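Local coordinates for uncharacterized protein (Staphylococcus aureus subsp. aureus, PDB 4H0A) that is of unknown function but pairs a CAP-associated N-terminal region with a domain of the CAP (cysteine-rich secretory protein) family, at residues W44-K50 with E88-V93; D67-Y72 with V83-R87; I114-I120 with T146-Y150; I153-Y158 with S168-K174. All blocks are in the same frame, centred on the assembly; numbering follows the deposited sequence.

How the contacts relate
Contacts 1 to 4 all reach one seven-stranded antiparallel sheet of the CAP-associated N-terminal region. Contact 4 is the buried one, a hairpin next to the strand of contact 1; contacts 1 and 4 touch through backbone bonds such as Val-93 N to Phe-171 O. Contact 2 is also a hairpin, in part solvent-exposed, bonded to contact 1 through Ser-84. Contacts 1 and 3 each lay a loop against a strand, but 44-50 makes backbone hydrogen bonds whereas 114-120 relies on apolar side chains and water. Contact 3, at the outermost strand 145-150, lies about 23 Å from contact 1, centre to centre. Contacts 2 and 4 do not touch, yet share one ethanediol.

Contact 1: residues W44-K50 with E88-V93; sequences WVGKDIK and EEIVSV
The backbone of 44-50 runs along 88-93 through three hydrogen bonds: Gly-46 N to Ile-90 O, Ile-90 N to Lys-47 O and Ile-49 N to Glu-88 O, each 2.8 Å long. A type II beta turn from Trp-44 to Lys-47 starts the approach, and a single bridge, Asp-48 with Glu-89, joins this loop to the seven-stranded antiparallel sheet. Ile-90 is the central apolar side chain. Its CB lies 3.5 Å from Trp-44 O, while Ile-90 CG1 meets Ile-49 CD1 and Ile-90 CD1 meets Trp-44 CB, the two isoleucine side chains crossing at about a right angle. Leu-52 of helix 50-56 also packs on Ile-90 and on Trp-44. Farther along the strand, both methyls of Val-93 touch Trp-44 CE3, each at 3.9 Å, and the indole also meets the rings of Tyr-81 and Phe-56. The other end is polar and open to solvent. Asp-48, with CG anti to its own N (chi1 -170°), caps the start of helix 50-56 by accepting from Lys-50 N at OD1. Its OD2 lies 3.8 Å from Glu-88 OE1, two like charges bridged by a water that donates to both and accepts from Lys-50 NZ, 3.0 Å away.

Contact 2: residues D67-Y72 with V83-R87; sequences DGYKNY and VSTKR. With EDO (1,2-ethanediol), chain C.
Asn-71 and Ser-84 face each other as a non-hydrogen-bonded antiparallel pair, and their side chains close the gap: Ser-84 OG donates to Asn-71 OD1 at 2.7 Å, the hydroxyl lying 16° off the plane of the amide carbonyl. Asn-71 ND2 in turn donates to O2 of a 1,2-ethanediol, probably from the crystallisation liquor, at 2.9 Å and makes a weak bond to Tyr-63 OH. These bonds fix which way the amide is turned. On the other side of the sheet Thr-85 packs closely beside the CD1-CE1 side of the Tyr-72 ring: its CG2 lies 3.8 Å from both atoms, while Val-83 O sits at the ring edge, in plane. Strands 69-76 and 79-86 form a beta hairpin, here paired through Lys-70 with Thr-85 and Tyr-72 with Val-83, two backbone bonds each. Looser than this closely packed part, the end at Asp-67 and Gly-68 trades strand pairing for side-chain contacts. Lys-86, bent at chi2 (129°), lays its chain over one face of the Tyr-69 ring, CD 3.8 Å from the centroid, and carries NZ on to Asp-67 O at 2.8 Å. The ammonium makes an off-centre cation-pi contact with that ring, 4.4 Å from its centroid. At the solvent-exposed end a water donates to Gly-68 O and accepts weakly from Arg-87 N, while the Arg-87 side chain is poorly ordered.

Contact 3: residues I114-I120 with T146-Y150; sequences IFNHTSI and TLIKY
Ile-148 is the hub of the first shell. Its CG1-CD1 branch meets two residues, CD1 reaching Ile-114 CG2 at 3.6 Å and CG1 lying 4.0 Å from Ile-120 CG1, while its CG2 methyl meets Thr-118 CG2 at 3.6 Å. Ile-120 CG1 also crosses to Thr-146 CG2 at 3.8 Å, and that methyl stands at the edge of the Phe-115 ring, near its plane. The contact lays the loop 114-120 over strand 145-150, the outermost strand of the seven-stranded antiparallel sheet, mainly through apolar side chains, without a direct hydrogen bond. A type I beta turn from Ile-114 to His-117 folds the loop back, and Thr-118 OG1 fastens it by donating to Ile-114 O at 2.7 Å. A chi1 of -45° turns OG1 to that carbonyl and places the threonine CG2, anti to the backbone N, against Ile-148 CG2. Water links the two sides: one molecule donates to Thr-118 OG1 and lies 3.2 Å from Tyr-150 OH, at the edge of the tyrosine ring. Ile-148 CG2 rests on one face of that ring, offset toward its rim. Farther out, Val-157 packs on both Ile-114 and Ile-148, Thr-146 OG1 is bonded to Leu-142 O, and Asn-34 binds both Ser-119 N and Lys-149 O.

Contact 4: residues I153-Y158 with S168-K174; sequences IYAQVY and SVRFLTK. With EDO (1,2-ethanediol), chain C.
Ala-155 CB is a small bump set against the ring of Phe-171, an off-centre CH-pi contact 4.2 Å from the ring centroid. Ile-153 CD1 adds a second bump at Phe-171 CD2, 4.1 Å away, and Val-169 CG1 comes up to the same alanine methyl. Strands 153-159 and 166-172 are a beta hairpin set between strand 89-96 and the edge strand 145-150. Tyr-154/Leu-172 and Gln-156/Arg-170 are hydrogen-bonded pairs, with the non-hydrogen-bonded pair Ala-155/Phe-171 between them. On the other face Leu-172 fits between two side chains of the facing strand, CD2 4.0 Å from Tyr-154 CB and CD1 toward Gln-156 OE1. The Tyr-154 ring extends past the strand pairing to meet Lys-174 CB at the start of helix 174-180. Ser-168 OG tucks against Tyr-158, 3.2 Å from CD2. Between these groups Gln-156 and Arg-170 lie side by side, amide and guanidinium planes only 16° apart. The arginine bends at chi3 (65°), and both NE and NH2 donate to Gln-156 OE1 at 2.9 Å. Arg-170 NH1 donates to the ethanediol O1 at 3.0 Å and makes a salt bridge to Asp-281, while Gln-156 NE2 donates to Tyr-183 OH. The buried guanidinium is thus held edge-on, nearly coplanar with the amide, and its charge is probably balanced at least in part by Asp-281, tying this hairpin to the CAP-family part of the chain.

Contact 1: residues W44-K50 with E88-V93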
# COMPACT_ATOMS: atom_id res chain seq x y z
N TRP A 44 -14.58 -1.25 -12.09
CA TRP A 44 -13.54 -1.91 -12.90
C TRP A 44 -13.32 -3.35 -12.43
O TRP A 44 -12.93 -4.17 -13.24
CB TRP A 44 -12.19 -1.16 -12.84
CG TRP A 44 -12.23 0.29 -13.21
CD1 TRP A 44 -13.28 0.99 -13.74
CD2 TRP A 44 -11.14 1.21 -13.13
NE1 TRP A 44 -12.92 2.30 -13.94
CE2 TRP A 44 -11.59 2.45 -13.62
CE3 TRP A 44 -9.81 1.10 -12.71
CZ2 TRP A 44 -10.78 3.59 -13.63
CZ3 TRP A 44 -8.99 2.22 -12.77
CH2 TRP A 44 -9.49 3.45 -13.20
N VAL A 45 -13.58 -3.65 -11.14
CA VAL A 45 -13.35 -5.01 -10.62
C VAL A 45 -14.29 -5.98 -11.35
O VAL A 45 -15.49 -5.72 -11.44
CB VAL A 45 -13.51 -5.06 -9.08
CG1 VAL A 45 -13.36 -6.50 -8.56
CG2 VAL A 45 -12.49 -4.14 -8.40
N GLY A 46 -13.71 -7.04 -11.91
CA GLY A 46 -14.44 -8.04 -12.67
C GLY A 46 -14.37 -7.83 -14.17
O GLY A 46 -14.72 -8.75 -14.92
N LYS A 47 -13.92 -6.65 -14.64
CA LYS A 47 -13.80 -6.38 -16.08
C LYS A 47 -12.45 -6.83 -16.60
O LYS A 47 -11.51 -7.01 -15.82
CB LYS A 47 -13.99 -4.89 -16.38
CG LYS A 47 -15.38 -4.38 -16.07
CD LYS A 47 -15.56 -2.95 -16.57
CE LYS A 47 -16.98 -2.47 -16.49
NZ LYS A 47 -17.08 -1.01 -16.74
N ASP A 48 -12.35 -6.98 -17.92
CA ASP A 48 -11.09 -7.36 -18.56
C ASP A 48 -10.16 -6.16 -18.53
O ASP A 48 -10.62 -5.02 -18.66
CB ASP A 48 -11.32 -7.85 -19.99
CG ASP A 48 -10.10 -8.48 -20.61
OD1 ASP A 48 -9.21 -7.72 -21.08
OD2 ASP A 48 -10.01 -9.72 -20.62
N ILE A 49 -8.84 -6.40 -18.38
CA ILE A 49 -7.85 -5.32 -18.33
C ILE A 49 -7.85 -4.45 -19.61
O ILE A 49 -7.55 -3.26 -19.52
CB ILE A 49 -6.43 -5.87 -18.02
CG1 ILE A 49 -5.44 -4.74 -17.65
CG2 ILE A 49 -5.86 -6.75 -19.15
CD1 ILE A 49 -5.87 -3.80 -16.53
N LYS A 50 -8.28 -5.01 -20.77
CA LYS A 50 -8.38 -4.26 -22.04
C LYS A 50 -9.31 -3.04 -21.94
O LYS A 50 -9.14 -2.09 -22.70
CB LYS A 50 -8.88 -5.18 -23.17
CG LYS A 50 -7.85 -6.21 -23.64
CD LYS A 50 -8.50 -7.23 -24.60
CE LYS A 50 -8.08 -8.66 -24.37
NZ LYS A 50 -9.04 -9.62 -24.98
N GLU A 88 -6.19 -11.92 -16.89
CA GLU A 88 -6.59 -10.66 -17.53
C GLU A 88 -7.85 -10.03 -16.92
O GLU A 88 -8.25 -8.97 -17.39
CB GLU A 88 -6.77 -10.84 -19.06
CG GLU A 88 -5.57 -11.46 -19.75
CD GLU A 88 -5.67 -11.56 -21.26
OE1 GLU A 88 -6.74 -11.21 -21.81
OE2 GLU A 88 -4.68 -12.00 -21.89
N GLU A 89 -8.44 -10.61 -15.85
CA GLU A 89 -9.62 -10.03 -15.18
C GLU A 89 -9.13 -9.15 -14.07
O GLU A 89 -8.32 -9.60 -13.27
CB GLU A 89 -10.53 -11.13 -14.62
CG GLU A 89 -11.84 -10.61 -14.06
CD GLU A 89 -12.76 -11.67 -13.48
OE1 GLU A 89 -12.27 -12.54 -12.72
OE2 GLU A 89 -13.98 -11.60 -13.74
N ILE A 90 -9.67 -7.93 -13.94
CA ILE A 90 -9.29 -7.04 -12.85
C ILE A 90 -9.86 -7.59 -11.54
O ILE A 90 -11.08 -7.80 -11.45
CB ILE A 90 -9.78 -5.60 -13.13
CG1 ILE A 90 -9.10 -5.03 -14.41
CG2 ILE A 90 -9.51 -4.68 -11.90
CD1 ILE A 90 -9.81 -3.75 -14.97
N VAL A 91 -9.00 -7.83 -10.54
CA VAL A 91 -9.44 -8.33 -9.22
C VAL A 91 -9.20 -7.28 -8.12
O VAL A 91 -9.67 -7.48 -7.00
CB VAL A 91 -8.77 -9.67 -8.84
CG1 VAL A 91 -9.16 -10.77 -9.82
CG2 VAL A 91 -7.25 -9.54 -8.75
N SER A 92 -8.45 -6.21 -8.41
CA SER A 92 -8.16 -5.19 -7.41
C SER A 92 -7.72 -3.91 -8.05
O SER A 92 -7.05 -3.95 -9.09
CB SER A 92 -7.06 -5.68 -6.48
OG SER A 92 -6.73 -4.71 -5.51
N VAL A 93 -8.08 -2.77 -7.43
CA VAL A 93 -7.65 -1.45 -7.89
C VAL A 93 -7.33 -0.60 -6.68
O VAL A 93 -8.25 -0.26 -5.93
CB VAL A 93 -8.66 -0.71 -8.81
CG1 VAL A 93 -8.08 0.64 -9.26
CG2 VAL A 93 -9.02 -1.56 -10.02
O HOH W 1 -9.32 -11.43 -22.56

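Contact 2: residues D67-Y72 with V83-R87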
# COMPACT_ATOMS: atom_id res chain seq x y z
N ASP A 67 1.68 -16.01 -6.84
CA ASP A 67 0.37 -16.66 -6.96
C ASP A 67 -0.36 -16.31 -8.27
O ASP A 67 -1.59 -16.40 -8.32
CB ASP A 67 -0.53 -16.35 -5.74
CG ASP A 67 0.20 -16.48 -4.42
OD1 ASP A 67 0.94 -17.47 -4.25
OD2 ASP A 67 0.08 -15.56 -3.59
N GLY A 68 0.39 -16.01 -9.33
CA GLY A 68 -0.18 -15.82 -10.66
C GLY A 68 -0.94 -14.54 -10.93
O GLY A 68 -1.75 -14.53 -11.87
N TYR A 69 -0.66 -13.45 -10.19
CA TYR A 69 -1.28 -12.16 -10.45
C TYR A 69 -0.35 -11.28 -11.29
O TYR A 69 0.85 -11.54 -11.37
CB TYR A 69 -1.62 -11.44 -9.15
CG TYR A 69 -2.69 -12.12 -8.33
CD1 TYR A 69 -4.04 -11.88 -8.57
CD2 TYR A 69 -2.36 -12.98 -7.30
CE1 TYR A 69 -5.03 -12.49 -7.79
CE2 TYR A 69 -3.33 -13.60 -6.52
CZ TYR A 69 -4.67 -13.34 -6.76
OH TYR A 69 -5.66 -13.93 -6.02
N LYS A 70 -0.92 -10.26 -11.91
CA LYS A 70 -0.16 -9.28 -12.70
C LYS A 70 -0.62 -7.90 -12.31
O LYS A 70 -1.82 -7.68 -12.18
CB LYS A 70 -0.38 -9.51 -14.20
CG LYS A 70 0.73 -10.24 -14.91
CD LYS A 70 0.66 -9.93 -16.40
CE LYS A 70 1.30 -11.00 -17.24
NZ LYS A 70 0.73 -11.01 -18.61
N ASN A 71 0.32 -6.97 -12.09
CA ASN A 71 -0.03 -5.60 -11.72
C ASN A 71 0.19 -4.67 -12.89
O ASN A 71 1.17 -4.83 -13.62
CB ASN A 71 0.77 -5.12 -10.51
CG ASN A 71 0.08 -5.34 -9.19
OD1 ASN A 71 -1.05 -5.81 -9.13
ND2 ASN A 71 0.73 -5.04 -8.09
N TYR A 72 -0.74 -3.73 -13.10
CA TYR A 72 -0.68 -2.69 -14.13
C TYR A 72 -0.69 -1.38 -13.42
O TYR A 72 -1.59 -1.16 -12.60
CB TYR A 72 -1.90 -2.77 -15.08
CG TYR A 72 -1.91 -3.99 -15.97
CD1 TYR A 72 -2.19 -5.25 -15.46
CD2 TYR A 72 -1.73 -3.87 -17.35
CE1 TYR A 72 -2.18 -6.38 -16.27
CE2 TYR A 72 -1.75 -4.98 -18.18
CZ TYR A 72 -1.96 -6.24 -17.63
OH TYR A 72 -1.99 -7.34 -18.44
N VAL A 83 -3.49 -1.61 -10.56
CA VAL A 83 -4.56 -2.52 -10.96
C VAL A 83 -4.02 -3.94 -10.99
O VAL A 83 -3.11 -4.20 -11.77
CB VAL A 83 -5.10 -2.08 -12.35
CG1 VAL A 83 -6.22 -3.01 -12.82
CG2 VAL A 83 -5.56 -0.62 -12.33
N SER A 84 -4.57 -4.85 -10.18
CA SER A 84 -4.14 -6.26 -10.17
C SER A 84 -5.10 -7.09 -10.99
O SER A 84 -6.31 -6.89 -10.89
CB SER A 84 -4.08 -6.81 -8.75
OG SER A 84 -3.39 -5.92 -7.89
N THR A 85 -4.56 -8.05 -11.74
CA THR A 85 -5.37 -8.92 -12.58
C THR A 85 -4.99 -10.38 -12.37
O THR A 85 -3.89 -10.69 -11.93
CB THR A 85 -5.19 -8.56 -14.07
OG1 THR A 85 -3.89 -8.96 -14.48
CG2 THR A 85 -5.38 -7.06 -14.36
N LYS A 86 -5.91 -11.26 -12.72
CA LYS A 86 -5.71 -12.71 -12.72
C LYS A 86 -6.44 -13.22 -13.93
O LYS A 86 -7.64 -12.98 -14.03
CB LYS A 86 -6.22 -13.36 -11.43
CG LYS A 86 -5.87 -14.87 -11.35
CD LYS A 86 -5.20 -15.22 -10.04
CE LYS A 86 -4.94 -16.69 -9.88
NZ LYS A 86 -4.34 -17.00 -8.56
N ARG A 87 -5.71 -13.80 -14.90
CA ARG A 87 -6.24 -14.27 -16.18
C ARG A 87 -6.86 -13.09 -16.95
O ARG A 87 -7.93 -13.22 -17.53
CB ARG A 87 -7.25 -15.42 -15.97
CG ARG A 87 -6.65 -16.61 -15.22
CD ARG A 87 -7.62 -17.77 -15.08
NE ARG A 87 -7.53 -18.42 -13.77
CZ ARG A 87 -8.08 -17.98 -12.64
NH1 ARG A 87 -8.78 -16.84 -12.63
NH2 ARG A 87 -7.93 -18.66 -11.51
C1 EDO C . -1.58 -3.30 -4.72
O1 EDO C . -2.96 -2.99 -4.63
C2 EDO C . -1.54 -4.76 -5.25
O2 EDO C . -0.21 -5.22 -5.33
O HOH W 2 -2.43 -13.33 -14.28

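Contact 3: residues I114-I120 with T146-Y150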
# COMPACT_ATOMS: atom_id res chain seq x y z
N ILE A 114 -18.28 8.29 6.53
CA ILE A 114 -18.50 6.98 5.90
C ILE A 114 -19.55 6.19 6.68
O ILE A 114 -20.54 5.73 6.11
CB ILE A 114 -17.17 6.20 5.80
CG1 ILE A 114 -16.22 6.88 4.79
CG2 ILE A 114 -17.41 4.74 5.40
CD1 ILE A 114 -14.79 6.56 4.99
N PHE A 115 -19.36 6.10 7.98
CA PHE A 115 -20.21 5.31 8.86
C PHE A 115 -21.66 5.84 9.03
O PHE A 115 -22.52 5.05 9.43
CB PHE A 115 -19.58 5.22 10.27
CG PHE A 115 -18.07 5.13 10.30
CD1 PHE A 115 -17.41 4.09 9.66
CD2 PHE A 115 -17.32 6.09 10.96
CE1 PHE A 115 -16.01 4.02 9.68
CE2 PHE A 115 -15.93 6.01 10.98
CZ PHE A 115 -15.28 4.98 10.33
N ASN A 116 -21.95 7.12 8.74
CA ASN A 116 -23.31 7.65 8.96
C ASN A 116 -24.40 6.95 8.12
O ASN A 116 -25.55 6.88 8.57
CB ASN A 116 -23.39 9.17 8.74
CG ASN A 116 -23.19 9.68 7.35
OD1 ASN A 116 -22.99 8.93 6.39
ND2 ASN A 116 -23.20 11.01 7.23
N HIS A 117 -24.06 6.47 6.91
CA HIS A 117 -25.02 5.83 6.01
C HIS A 117 -24.45 4.57 5.32
O HIS A 117 -24.93 4.23 4.24
CB HIS A 117 -25.49 6.85 4.95
N THR A 118 -23.47 3.87 5.95
CA THR A 118 -22.85 2.68 5.34
C THR A 118 -22.78 1.52 6.34
O THR A 118 -22.28 1.68 7.45
CB THR A 118 -21.43 3.00 4.83
OG1 THR A 118 -21.46 4.23 4.11
CG2 THR A 118 -20.87 1.91 3.91
N SER A 119 -23.22 0.33 5.90
CA SER A 119 -23.18 -0.89 6.70
C SER A 119 -21.73 -1.38 6.83
O SER A 119 -21.09 -1.63 5.81
CB SER A 119 -24.04 -1.98 6.06
OG SER A 119 -23.95 -3.22 6.73
N ILE A 120 -21.21 -1.45 8.07
CA ILE A 120 -19.84 -1.93 8.31
C ILE A 120 -19.95 -3.10 9.29
O ILE A 120 -20.65 -2.98 10.29
CB ILE A 120 -18.87 -0.81 8.80
CG1 ILE A 120 -18.28 -0.03 7.60
CG2 ILE A 120 -17.70 -1.38 9.65
CD1 ILE A 120 -19.09 1.12 7.07
N THR A 146 -10.78 0.76 7.05
CA THR A 146 -12.13 0.21 7.05
C THR A 146 -12.37 -0.75 5.90
O THR A 146 -12.12 -0.39 4.75
CB THR A 146 -13.17 1.33 7.00
OG1 THR A 146 -12.69 2.42 7.77
CG2 THR A 146 -14.55 0.87 7.50
N LEU A 147 -12.86 -1.97 6.20
CA LEU A 147 -13.21 -2.96 5.19
C LEU A 147 -14.71 -2.86 4.99
O LEU A 147 -15.45 -3.03 5.95
CB LEU A 147 -12.81 -4.37 5.64
CG LEU A 147 -13.09 -5.51 4.65
CD1 LEU A 147 -12.36 -5.28 3.31
CD2 LEU A 147 -12.66 -6.84 5.23
N ILE A 148 -15.16 -2.50 3.78
CA ILE A 148 -16.59 -2.31 3.49
C ILE A 148 -17.00 -3.23 2.38
O ILE A 148 -16.29 -3.31 1.38
CB ILE A 148 -16.90 -0.83 3.13
CG1 ILE A 148 -16.32 0.16 4.17
CG2 ILE A 148 -18.42 -0.62 2.98
CD1 ILE A 148 -16.41 1.63 3.81
N LYS A 149 -18.16 -3.90 2.50
CA LYS A 149 -18.66 -4.76 1.43
C LYS A 149 -19.62 -3.94 0.58
O LYS A 149 -20.59 -3.39 1.11
CB LYS A 149 -19.34 -6.01 2.00
CG LYS A 149 -19.64 -7.07 0.94
CD LYS A 149 -20.16 -8.36 1.55
CE LYS A 149 -20.53 -9.38 0.50
NZ LYS A 149 -20.88 -10.70 1.10
N TYR A 150 -19.33 -3.79 -0.72
CA TYR A 150 -20.17 -3.09 -1.69
C TYR A 150 -20.62 -4.11 -2.70
O TYR A 150 -19.82 -4.55 -3.53
CB TYR A 150 -19.39 -1.96 -2.39
CG TYR A 150 -19.11 -0.78 -1.48
CD1 TYR A 150 -20.13 0.03 -1.01
CD2 TYR A 150 -17.80 -0.44 -1.14
CE1 TYR A 150 -19.88 1.11 -0.18
CE2 TYR A 150 -17.53 0.65 -0.33
CZ TYR A 150 -18.57 1.44 0.14
OH TYR A 150 -18.31 2.52 0.95
O HOH W 3 -21.09 4.15 1.13
O HOH W 4 -18.88 -4.27 5.84

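Contact 4: residues I153-Y158 with S168-K174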
# COMPACT_ATOMS: atom_id res chain seq x y z
N ILE A 153 -18.29 -7.14 -3.92
CA ILE A 153 -16.86 -6.82 -3.79
C ILE A 153 -16.62 -6.05 -2.50
O ILE A 153 -17.57 -5.74 -1.77
CB ILE A 153 -16.32 -6.05 -5.03
CG1 ILE A 153 -17.02 -4.69 -5.25
CG2 ILE A 153 -16.44 -6.93 -6.27
CD1 ILE A 153 -16.22 -3.74 -6.16
N TYR A 154 -15.33 -5.79 -2.19
CA TYR A 154 -14.93 -5.10 -0.98
C TYR A 154 -14.14 -3.86 -1.30
O TYR A 154 -13.61 -3.70 -2.40
CB TYR A 154 -14.09 -6.03 -0.10
CG TYR A 154 -14.89 -7.19 0.45
CD1 TYR A 154 -15.11 -8.33 -0.32
CD2 TYR A 154 -15.48 -7.12 1.71
CE1 TYR A 154 -15.87 -9.39 0.17
CE2 TYR A 154 -16.24 -8.18 2.20
CZ TYR A 154 -16.44 -9.31 1.43
OH TYR A 154 -17.19 -10.37 1.88
N ALA A 155 -14.06 -2.98 -0.31
CA ALA A 155 -13.25 -1.78 -0.38
C ALA A 155 -12.51 -1.60 0.91
O ALA A 155 -13.11 -1.78 1.98
CB ALA A 155 -14.10 -0.55 -0.66
N GLN A 156 -11.22 -1.31 0.82
CA GLN A 156 -10.40 -0.94 1.96
C GLN A 156 -10.25 0.56 1.87
O GLN A 156 -9.74 1.05 0.86
CB GLN A 156 -9.04 -1.63 1.93
CG GLN A 156 -9.13 -3.14 2.00
CD GLN A 156 -7.73 -3.67 2.10
OE1 GLN A 156 -7.05 -3.86 1.10
NE2 GLN A 156 -7.20 -3.70 3.32
N VAL A 157 -10.76 1.30 2.86
CA VAL A 157 -10.70 2.76 2.89
C VAL A 157 -9.59 3.18 3.84
O VAL A 157 -9.71 2.97 5.04
CB VAL A 157 -12.07 3.36 3.31
CG1 VAL A 157 -12.06 4.88 3.18
CG2 VAL A 157 -13.20 2.75 2.48
N TYR A 158 -8.53 3.78 3.30
CA TYR A 158 -7.38 4.20 4.09
C TYR A 158 -7.55 5.62 4.55
O TYR A 158 -7.72 6.51 3.72
CB TYR A 158 -6.10 4.09 3.26
CG TYR A 158 -5.82 2.66 2.84
CD1 TYR A 158 -5.29 1.75 3.73
CD2 TYR A 158 -6.11 2.23 1.55
CE1 TYR A 158 -5.03 0.43 3.35
CE2 TYR A 158 -5.86 0.91 1.16
CZ TYR A 158 -5.30 0.02 2.06
OH TYR A 158 -5.05 -1.27 1.65
N SER A 168 -6.84 7.12 0.34
CA SER A 168 -6.85 6.23 -0.81
C SER A 168 -7.90 5.15 -0.60
O SER A 168 -8.38 4.96 0.52
CB SER A 168 -5.46 5.61 -0.98
OG SER A 168 -5.02 4.98 0.21
N VAL A 169 -8.29 4.47 -1.67
CA VAL A 169 -9.26 3.37 -1.59
C VAL A 169 -8.77 2.22 -2.44
O VAL A 169 -8.27 2.45 -3.55
CB VAL A 169 -10.69 3.79 -2.03
CG1 VAL A 169 -11.67 2.61 -1.92
CG2 VAL A 169 -11.18 4.99 -1.24
N ARG A 170 -8.92 0.99 -1.95
CA ARG A 170 -8.61 -0.19 -2.75
C ARG A 170 -9.87 -1.00 -2.86
O ARG A 170 -10.38 -1.46 -1.84
CB ARG A 170 -7.47 -1.05 -2.17
CG ARG A 170 -7.32 -2.40 -2.91
CD ARG A 170 -5.94 -2.99 -2.78
NE ARG A 170 -5.63 -3.34 -1.39
CZ ARG A 170 -4.42 -3.65 -0.94
NH1 ARG A 170 -3.38 -3.69 -1.78
NH2 ARG A 170 -4.24 -3.95 0.33
N PHE A 171 -10.41 -1.14 -4.09
CA PHE A 171 -11.57 -2.00 -4.33
C PHE A 171 -11.00 -3.35 -4.72
O PHE A 171 -10.09 -3.38 -5.55
CB PHE A 171 -12.49 -1.44 -5.41
CG PHE A 171 -13.31 -0.26 -4.95
CD1 PHE A 171 -12.84 1.04 -5.12
CD2 PHE A 171 -14.59 -0.44 -4.42
CE1 PHE A 171 -13.62 2.13 -4.74
CE2 PHE A 171 -15.36 0.65 -4.04
CZ PHE A 171 -14.87 1.93 -4.20
N LEU A 172 -11.49 -4.45 -4.13
CA LEU A 172 -10.94 -5.77 -4.46
C LEU A 172 -11.91 -6.90 -4.19
O LEU A 172 -12.88 -6.74 -3.45
CB LEU A 172 -9.60 -6.02 -3.71
CG LEU A 172 -9.64 -6.34 -2.20
CD1 LEU A 172 -8.22 -6.50 -1.67
CD2 LEU A 172 -10.36 -5.26 -1.39
N THR A 173 -11.65 -8.06 -4.81
CA THR A 173 -12.49 -9.24 -4.62
C THR A 173 -12.10 -9.96 -3.35
O THR A 173 -11.01 -9.76 -2.81
CB THR A 173 -12.36 -10.19 -5.81
OG1 THR A 173 -11.03 -10.71 -5.85
CG2 THR A 173 -12.71 -9.53 -7.14
N LYS A 174 -12.98 -10.84 -2.88
CA LYS A 174 -12.71 -11.67 -1.71
C LYS A 174 -11.45 -12.58 -1.90
O LYS A 174 -10.71 -12.79 -0.94
CB LYS A 174 -13.93 -12.52 -1.35
CG LYS A 174 -14.41 -13.49 -2.41
CD LYS A 174 -15.78 -14.08 -1.99
CE LYS A 174 -16.39 -14.96 -3.05
NZ LYS A 174 -15.69 -16.25 -3.18
C1 EDO C . -1.58 -3.30 -4.72
O1 EDO C . -2.96 -2.99 -4.63
C2 EDO C . -1.54 -4.76 -5.25
O2 EDO C . -0.21 -5.22 -5.33